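Local atomic coordinates of putative serine phosphatase (Pseudomonas aeruginosa, PDB entry 6K4E), a protein that probably dephosphorylates a protein partner on threonine or serine through a magnesium-dependent PP2C-type phosphatase domain, within the SiaABC pathway that controls biofilm formation. Residues I192-E204 / S254-R266. Numbering follows the deposited sequence.
Sequences ISLYASDGEEVQE and SRRFADMLRDHAR
In the PP2C fold of this phosphatase, the beta hairpin 194-204 at one border of a five-stranded antiparallel sheet packs against helix 254-264, where Tyr195 meets Phe257 and Leu261. The Phe257 edge points at one Tyr195 face in a T-shaped stack, centroids 5.0 Å apart and planes at 73°. Glu204 CG lies over the opposite face. Leu261 CD1 closes on Tyr195 CB at 3.4 Å. The Tyr195 hydroxyl reaches a water at 2.6 Å from OH, in the ring plane.

Further along, Val202 CG2 sits 3.3 Å from Arg262 CB. Val202 CG1, anti to the backbone N (chi1 -178°), packs on Ala258 CB at 4.0 Å. Ala265 CB packs against the hairpin turn, 3.5 Å from Ser197 OG. That hydroxyl donates to Glu201 O and accepts from Gly199 N in an ST turn. Gly199 CA makes a CA-H...O contact with Arg262 O.

At the turn, Arg266 NH2 forms a salt bridge with Glu200 OE1 at 2.9 Å, reaching it from above the carboxylate plane. Arg266 NE makes a weak bond to Asp198 O.

Tyr195, Phe257 and Leu261 thus form a buried apolar patch. The turn is held mainly by its own bonds, including Glu200 N and Glu201 N to Asp198 OD1; Arg266 adds only a solvent-exposed ion pair and a weak bond.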
loop_
_atom_site.group_PDB
_atom_site.type_symbol
_atom_site.label_atom_id
_atom_site.label_comp_id
_atom_site.label_asym_id
_atom_site.label_seq_id
_atom_site.Cartn_x
_atom_site.Cartn_y
_atom_site.Cartn_z
ATOM N N ILE B 192 -9.302 -19.594 -2.133
ATOM C CA ILE B 192 -10.550 -18.962 -2.583
ATOM C C ILE B 192 -11.123 -19.793 -3.712
ATOM O O ILE B 192 -10.385 -20.252 -4.584
ATOM C CB ILE B 192 -10.469 -17.426 -2.882
ATOM C CG1 ILE B 192 -10.428 -16.648 -1.516
ATOM C CG2 ILE B 192 -11.701 -16.929 -3.751
ATOM C CD1 ILE B 192 -10.379 -15.244 -1.559
ATOM N N SER B 193 -12.431 -20.046 -3.637
ATOM C CA SER B 193 -13.164 -20.867 -4.600
ATOM C C SER B 193 -13.987 -20.021 -5.531
ATOM O O SER B 193 -14.411 -18.915 -5.168
ATOM C CB SER B 193 -14.120 -21.812 -3.872
ATOM O OG SER B 193 -13.462 -22.610 -2.904
ATOM N N LEU B 194 -14.263 -20.561 -6.710
ATOM C CA LEU B 194 -15.207 -19.970 -7.635
ATOM C C LEU B 194 -16.473 -20.836 -7.561
ATOM O O LEU B 194 -16.415 -22.035 -7.784
ATOM C CB LEU B 194 -14.670 -19.885 -9.067
ATOM C CG LEU B 194 -15.674 -19.383 -10.128
ATOM C CD1 LEU B 194 -15.929 -17.909 -10.009
ATOM C CD2 LEU B 194 -15.182 -19.675 -11.478
ATOM N N TYR B 195 -17.603 -20.226 -7.193
ATOM C CA TYR B 195 -18.872 -20.894 -7.128
ATOM C C TYR B 195 -19.616 -20.503 -8.422
ATOM O O TYR B 195 -19.461 -19.382 -8.897
ATOM C CB TYR B 195 -19.640 -20.395 -5.913
ATOM C CG TYR B 195 -19.301 -21.105 -4.624
ATOM C CD1 TYR B 195 -19.942 -22.288 -4.268
ATOM C CD2 TYR B 195 -18.378 -20.565 -3.725
ATOM C CE1 TYR B 195 -19.644 -22.945 -3.078
ATOM C CE2 TYR B 195 -18.072 -21.214 -2.527
ATOM C CZ TYR B 195 -18.711 -22.407 -2.209
ATOM O OH TYR B 195 -18.482 -23.043 -1.014
ATOM N N ALA B 196 -20.349 -21.440 -9.024
ATOM C CA ALA B 196 -21.134 -21.214 -10.251
ATOM C C ALA B 196 -22.455 -21.892 -10.068
ATOM O O ALA B 196 -22.494 -23.003 -9.541
ATOM C CB ALA B 196 -20.435 -21.811 -11.461
ATOM N N SER B 197 -23.537 -21.240 -10.497
ATOM C CA SER B 197 -24.864 -21.803 -10.374
ATOM C C SER B 197 -25.813 -21.339 -11.489
ATOM O O SER B 197 -25.754 -20.192 -11.926
ATOM C CB SER B 197 -25.454 -21.508 -9.001
ATOM O OG SER B 197 -26.655 -22.241 -8.880
ATOM N N ASP B 198 -26.682 -22.246 -11.940
ATOM C CA ASP B 198 -27.698 -21.927 -12.942
ATOM C C ASP B 198 -29.100 -21.901 -12.295
ATOM O O ASP B 198 -30.102 -21.777 -13.003
ATOM C CB ASP B 198 -27.624 -22.906 -14.129
ATOM C CG ASP B 198 -27.945 -24.365 -13.797
ATOM O OD1 ASP B 198 -27.944 -24.724 -12.595
ATOM O OD2 ASP B 198 -28.158 -25.154 -14.738
ATOM N N GLY B 199 -29.133 -22.015 -10.961
ATOM C CA GLY B 199 -30.346 -22.062 -10.154
ATOM C C GLY B 199 -30.802 -23.480 -9.871
ATOM O O GLY B 199 -31.737 -23.677 -9.095
ATOM N N GLU B 200 -30.158 -24.478 -10.502
ATOM C CA GLU B 200 -30.449 -25.898 -10.326
ATOM C C GLU B 200 -29.221 -26.567 -9.708
ATOM O O GLU B 200 -29.285 -27.108 -8.605
ATOM C CB GLU B 200 -30.792 -26.540 -11.687
ATOM C CG GLU B 200 -31.961 -27.519 -11.656
ATOM C CD GLU B 200 -33.356 -27.008 -12.010
ATOM O OE1 GLU B 200 -33.504 -26.280 -13.020
ATOM O OE2 GLU B 200 -34.306 -27.349 -11.269
ATOM N N GLU B 201 -28.096 -26.477 -10.410
ATOM C CA GLU B 201 -26.807 -27.043 -10.031
ATOM C C GLU B 201 -25.907 -25.953 -9.382
ATOM O O GLU B 201 -26.008 -24.794 -9.765
ATOM C CB GLU B 201 -26.156 -27.576 -11.319
ATOM C CG GLU B 201 -24.853 -28.331 -11.150
ATOM C CD GLU B 201 -24.204 -28.767 -12.450
ATOM O OE1 GLU B 201 -22.977 -29.014 -12.428
ATOM O OE2 GLU B 201 -24.909 -28.872 -13.484
ATOM N N VAL B 202 -25.068 -26.337 -8.377
ATOM C CA VAL B 202 -24.061 -25.468 -7.746
ATOM C C VAL B 202 -22.724 -26.198 -7.962
ATOM O O VAL B 202 -22.593 -27.355 -7.570
ATOM C CB VAL B 202 -24.290 -25.122 -6.232
ATOM C CG1 VAL B 202 -23.221 -24.181 -5.701
ATOM C CG2 VAL B 202 -25.648 -24.505 -6.009
ATOM N N GLN B 203 -21.772 -25.546 -8.631
ATOM C CA GLN B 203 -20.408 -26.062 -8.844
ATOM C C GLN B 203 -19.480 -25.209 -8.035
ATOM O O GLN B 203 -19.685 -24.000 -7.926
ATOM C CB GLN B 203 -19.955 -25.937 -10.302
ATOM C CG GLN B 203 -20.828 -26.639 -11.324
ATOM C CD GLN B 203 -20.150 -26.794 -12.664
ATOM O OE1 GLN B 203 -20.419 -27.751 -13.396
ATOM N NE2 GLN B 203 -19.275 -25.859 -13.033
ATOM N N GLU B 204 -18.461 -25.827 -7.467
ATOM C CA GLU B 204 -17.435 -25.118 -6.727
ATOM C C GLU B 204 -16.093 -25.529 -7.347
ATOM O O GLU B 204 -15.732 -26.709 -7.315
ATOM C CB GLU B 204 -17.492 -25.469 -5.227
ATOM C CG GLU B 204 -16.543 -24.637 -4.372
ATOM C CD GLU B 204 -16.324 -25.065 -2.930
ATOM O OE1 GLU B 204 -17.028 -25.984 -2.448
ATOM O OE2 GLU B 204 -15.457 -24.453 -2.268
ATOM N N SER B 254 -20.278 -23.260 4.205
ATOM C CA SER B 254 -20.318 -23.677 2.796
ATOM C C SER B 254 -21.665 -24.235 2.363
ATOM O O SER B 254 -22.075 -23.949 1.234
ATOM C CB SER B 254 -19.242 -24.728 2.490
ATOM O OG SER B 254 -17.914 -24.312 2.746
ATOM N N ARG B 255 -22.332 -25.061 3.209
ATOM C CA ARG B 255 -23.627 -25.657 2.863
ATOM C C ARG B 255 -24.745 -24.591 2.800
ATOM O O ARG B 255 -25.462 -24.561 1.792
ATOM C CB ARG B 255 -24.003 -26.860 3.757
ATOM C CG ARG B 255 -23.016 -28.023 3.593
ATOM C CD ARG B 255 -22.977 -29.004 4.766
ATOM N NE ARG B 255 -21.717 -29.761 4.801
ATOM C CZ ARG B 255 -21.555 -30.932 5.417
ATOM N NH1 ARG B 255 -22.573 -31.506 6.049
ATOM N NH2 ARG B 255 -20.377 -31.543 5.395
ATOM N N ARG B 256 -24.863 -23.686 3.824
ATOM C CA ARG B 256 -25.876 -22.610 3.762
ATOM C C ARG B 256 -25.555 -21.660 2.588
ATOM O O ARG B 256 -26.479 -21.180 1.949
ATOM C CB ARG B 256 -25.962 -21.775 5.054
ATOM C CG ARG B 256 -26.573 -22.486 6.254
ATOM C CD ARG B 256 -26.626 -21.532 7.446
ATOM N NE ARG B 256 -27.146 -22.181 8.643
ATOM C CZ ARG B 256 -26.408 -22.675 9.640
ATOM N NH1 ARG B 256 -25.085 -22.525 9.637
ATOM N NH2 ARG B 256 -26.992 -23.286 10.667
ATOM N N PHE B 257 -24.259 -21.478 2.268
ATOM C CA PHE B 257 -23.809 -20.598 1.186
ATOM C C PHE B 257 -24.196 -21.137 -0.191
ATOM O O PHE B 257 -24.793 -20.386 -0.972
ATOM C CB PHE B 257 -22.312 -20.302 1.301
ATOM C CG PHE B 257 -21.773 -19.260 0.361
ATOM C CD1 PHE B 257 -22.044 -17.907 0.570
ATOM C CD2 PHE B 257 -20.979 -19.621 -0.719
ATOM C CE1 PHE B 257 -21.556 -16.938 -0.305
ATOM C CE2 PHE B 257 -20.489 -18.650 -1.597
ATOM C CZ PHE B 257 -20.751 -17.314 -1.367
ATOM N N ALA B 258 -23.873 -22.438 -0.483
ATOM C CA ALA B 258 -24.222 -23.100 -1.749
ATOM C C ALA B 258 -25.750 -23.100 -1.985
ATOM O O ALA B 258 -26.190 -22.854 -3.113
ATOM C CB ALA B 258 -23.689 -24.517 -1.769
ATOM N N ASP B 259 -26.543 -23.364 -0.928
ATOM C CA ASP B 259 -28.000 -23.335 -1.009
ATOM C C ASP B 259 -28.523 -21.952 -1.328
ATOM O O ASP B 259 -29.390 -21.827 -2.195
ATOM C CB ASP B 259 -28.652 -23.884 0.271
ATOM C CG ASP B 259 -28.521 -25.380 0.473
ATOM O OD1 ASP B 259 -28.014 -26.072 -0.455
ATOM O OD2 ASP B 259 -28.899 -25.862 1.562
ATOM N N MET B 260 -27.987 -20.917 -0.647
ATOM C CA MET B 260 -28.335 -19.511 -0.874
ATOM C C MET B 260 -28.087 -19.136 -2.359
ATOM O O MET B 260 -28.973 -18.550 -2.997
ATOM C CB MET B 260 -27.508 -18.587 0.043
ATOM C CG MET B 260 -27.894 -17.112 -0.060
ATOM S SD MET B 260 -26.823 -16.005 0.923
ATOM C CE MET B 260 -25.205 -16.186 0.008
ATOM N N LEU B 261 -26.886 -19.493 -2.895
ATOM C CA LEU B 261 -26.496 -19.236 -4.276
ATOM C C LEU B 261 -27.451 -19.894 -5.249
ATOM O O LEU B 261 -27.927 -19.210 -6.139
ATOM C CB LEU B 261 -25.053 -19.711 -4.589
ATOM C CG LEU B 261 -23.912 -19.119 -3.790
ATOM C CD1 LEU B 261 -22.570 -19.548 -4.375
ATOM C CD2 LEU B 261 -24.022 -17.574 -3.647
ATOM N N ARG B 262 -27.725 -21.212 -5.097
ATOM C CA ARG B 262 -28.647 -21.964 -5.952
ATOM C C ARG B 262 -30.029 -21.338 -5.916
ATOM O O ARG B 262 -30.655 -21.158 -6.961
ATOM C CB ARG B 262 -28.752 -23.421 -5.478
ATOM C CG ARG B 262 -29.679 -24.293 -6.363
ATOM C CD ARG B 262 -30.061 -25.613 -5.704
ATOM N NE ARG B 262 -30.832 -25.399 -4.474
ATOM C CZ ARG B 262 -30.396 -25.656 -3.241
ATOM N NH1 ARG B 262 -29.197 -26.210 -3.050
ATOM N NH2 ARG B 262 -31.170 -25.399 -2.191
ATOM N N ASP B 263 -30.491 -20.988 -4.720
ATOM C CA ASP B 263 -31.800 -20.354 -4.550
ATOM C C ASP B 263 -31.959 -19.037 -5.295
ATOM O O ASP B 263 -33.054 -18.733 -5.743
ATOM C CB ASP B 263 -32.110 -20.158 -3.061
ATOM C CG ASP B 263 -33.091 -21.173 -2.551
ATOM O OD1 ASP B 263 -32.671 -22.333 -2.295
ATOM O OD2 ASP B 263 -34.292 -20.836 -2.461
ATOM N N HIS B 264 -30.876 -18.244 -5.423
ATOM C CA HIS B 264 -30.973 -16.906 -6.031
ATOM C C HIS B 264 -30.347 -16.764 -7.419
ATOM O O HIS B 264 -30.671 -15.797 -8.100
ATOM C CB HIS B 264 -30.393 -15.859 -5.059
ATOM C CG HIS B 264 -31.179 -15.757 -3.774
ATOM N ND1 HIS B 264 -30.869 -16.545 -2.659
ATOM C CD2 HIS B 264 -32.297 -15.036 -3.497
ATOM C CE1 HIS B 264 -31.763 -16.227 -1.731
ATOM N NE2 HIS B 264 -32.647 -15.328 -2.185
ATOM N N ALA B 265 -29.507 -17.738 -7.858
ATOM C CA ALA B 265 -28.691 -17.726 -9.090
ATOM C C ALA B 265 -29.377 -17.230 -10.365
ATOM O O ALA B 265 -28.743 -16.540 -11.166
ATOM C CB ALA B 265 -28.079 -19.089 -9.353
ATOM N N ARG B 266 -30.620 -17.604 -10.577
ATOM C CA ARG B 266 -31.363 -17.201 -11.773
ATOM C C ARG B 266 -31.957 -15.786 -11.661
ATOM O O ARG B 266 -32.385 -15.247 -12.662
ATOM C CB ARG B 266 -32.435 -18.255 -12.128
ATOM C CG ARG B 266 -32.335 -18.736 -13.579
ATOM C CD ARG B 266 -33.264 -19.899 -13.939
ATOM N NE ARG B 266 -32.810 -21.177 -13.374
ATOM C CZ ARG B 266 -33.172 -22.381 -13.814
ATOM N NH1 ARG B 266 -33.987 -22.500 -14.857
ATOM N NH2 ARG B 266 -32.708 -23.477 -13.226
HETATM O O HOH W 1 -16.298 -22.413 0.317
#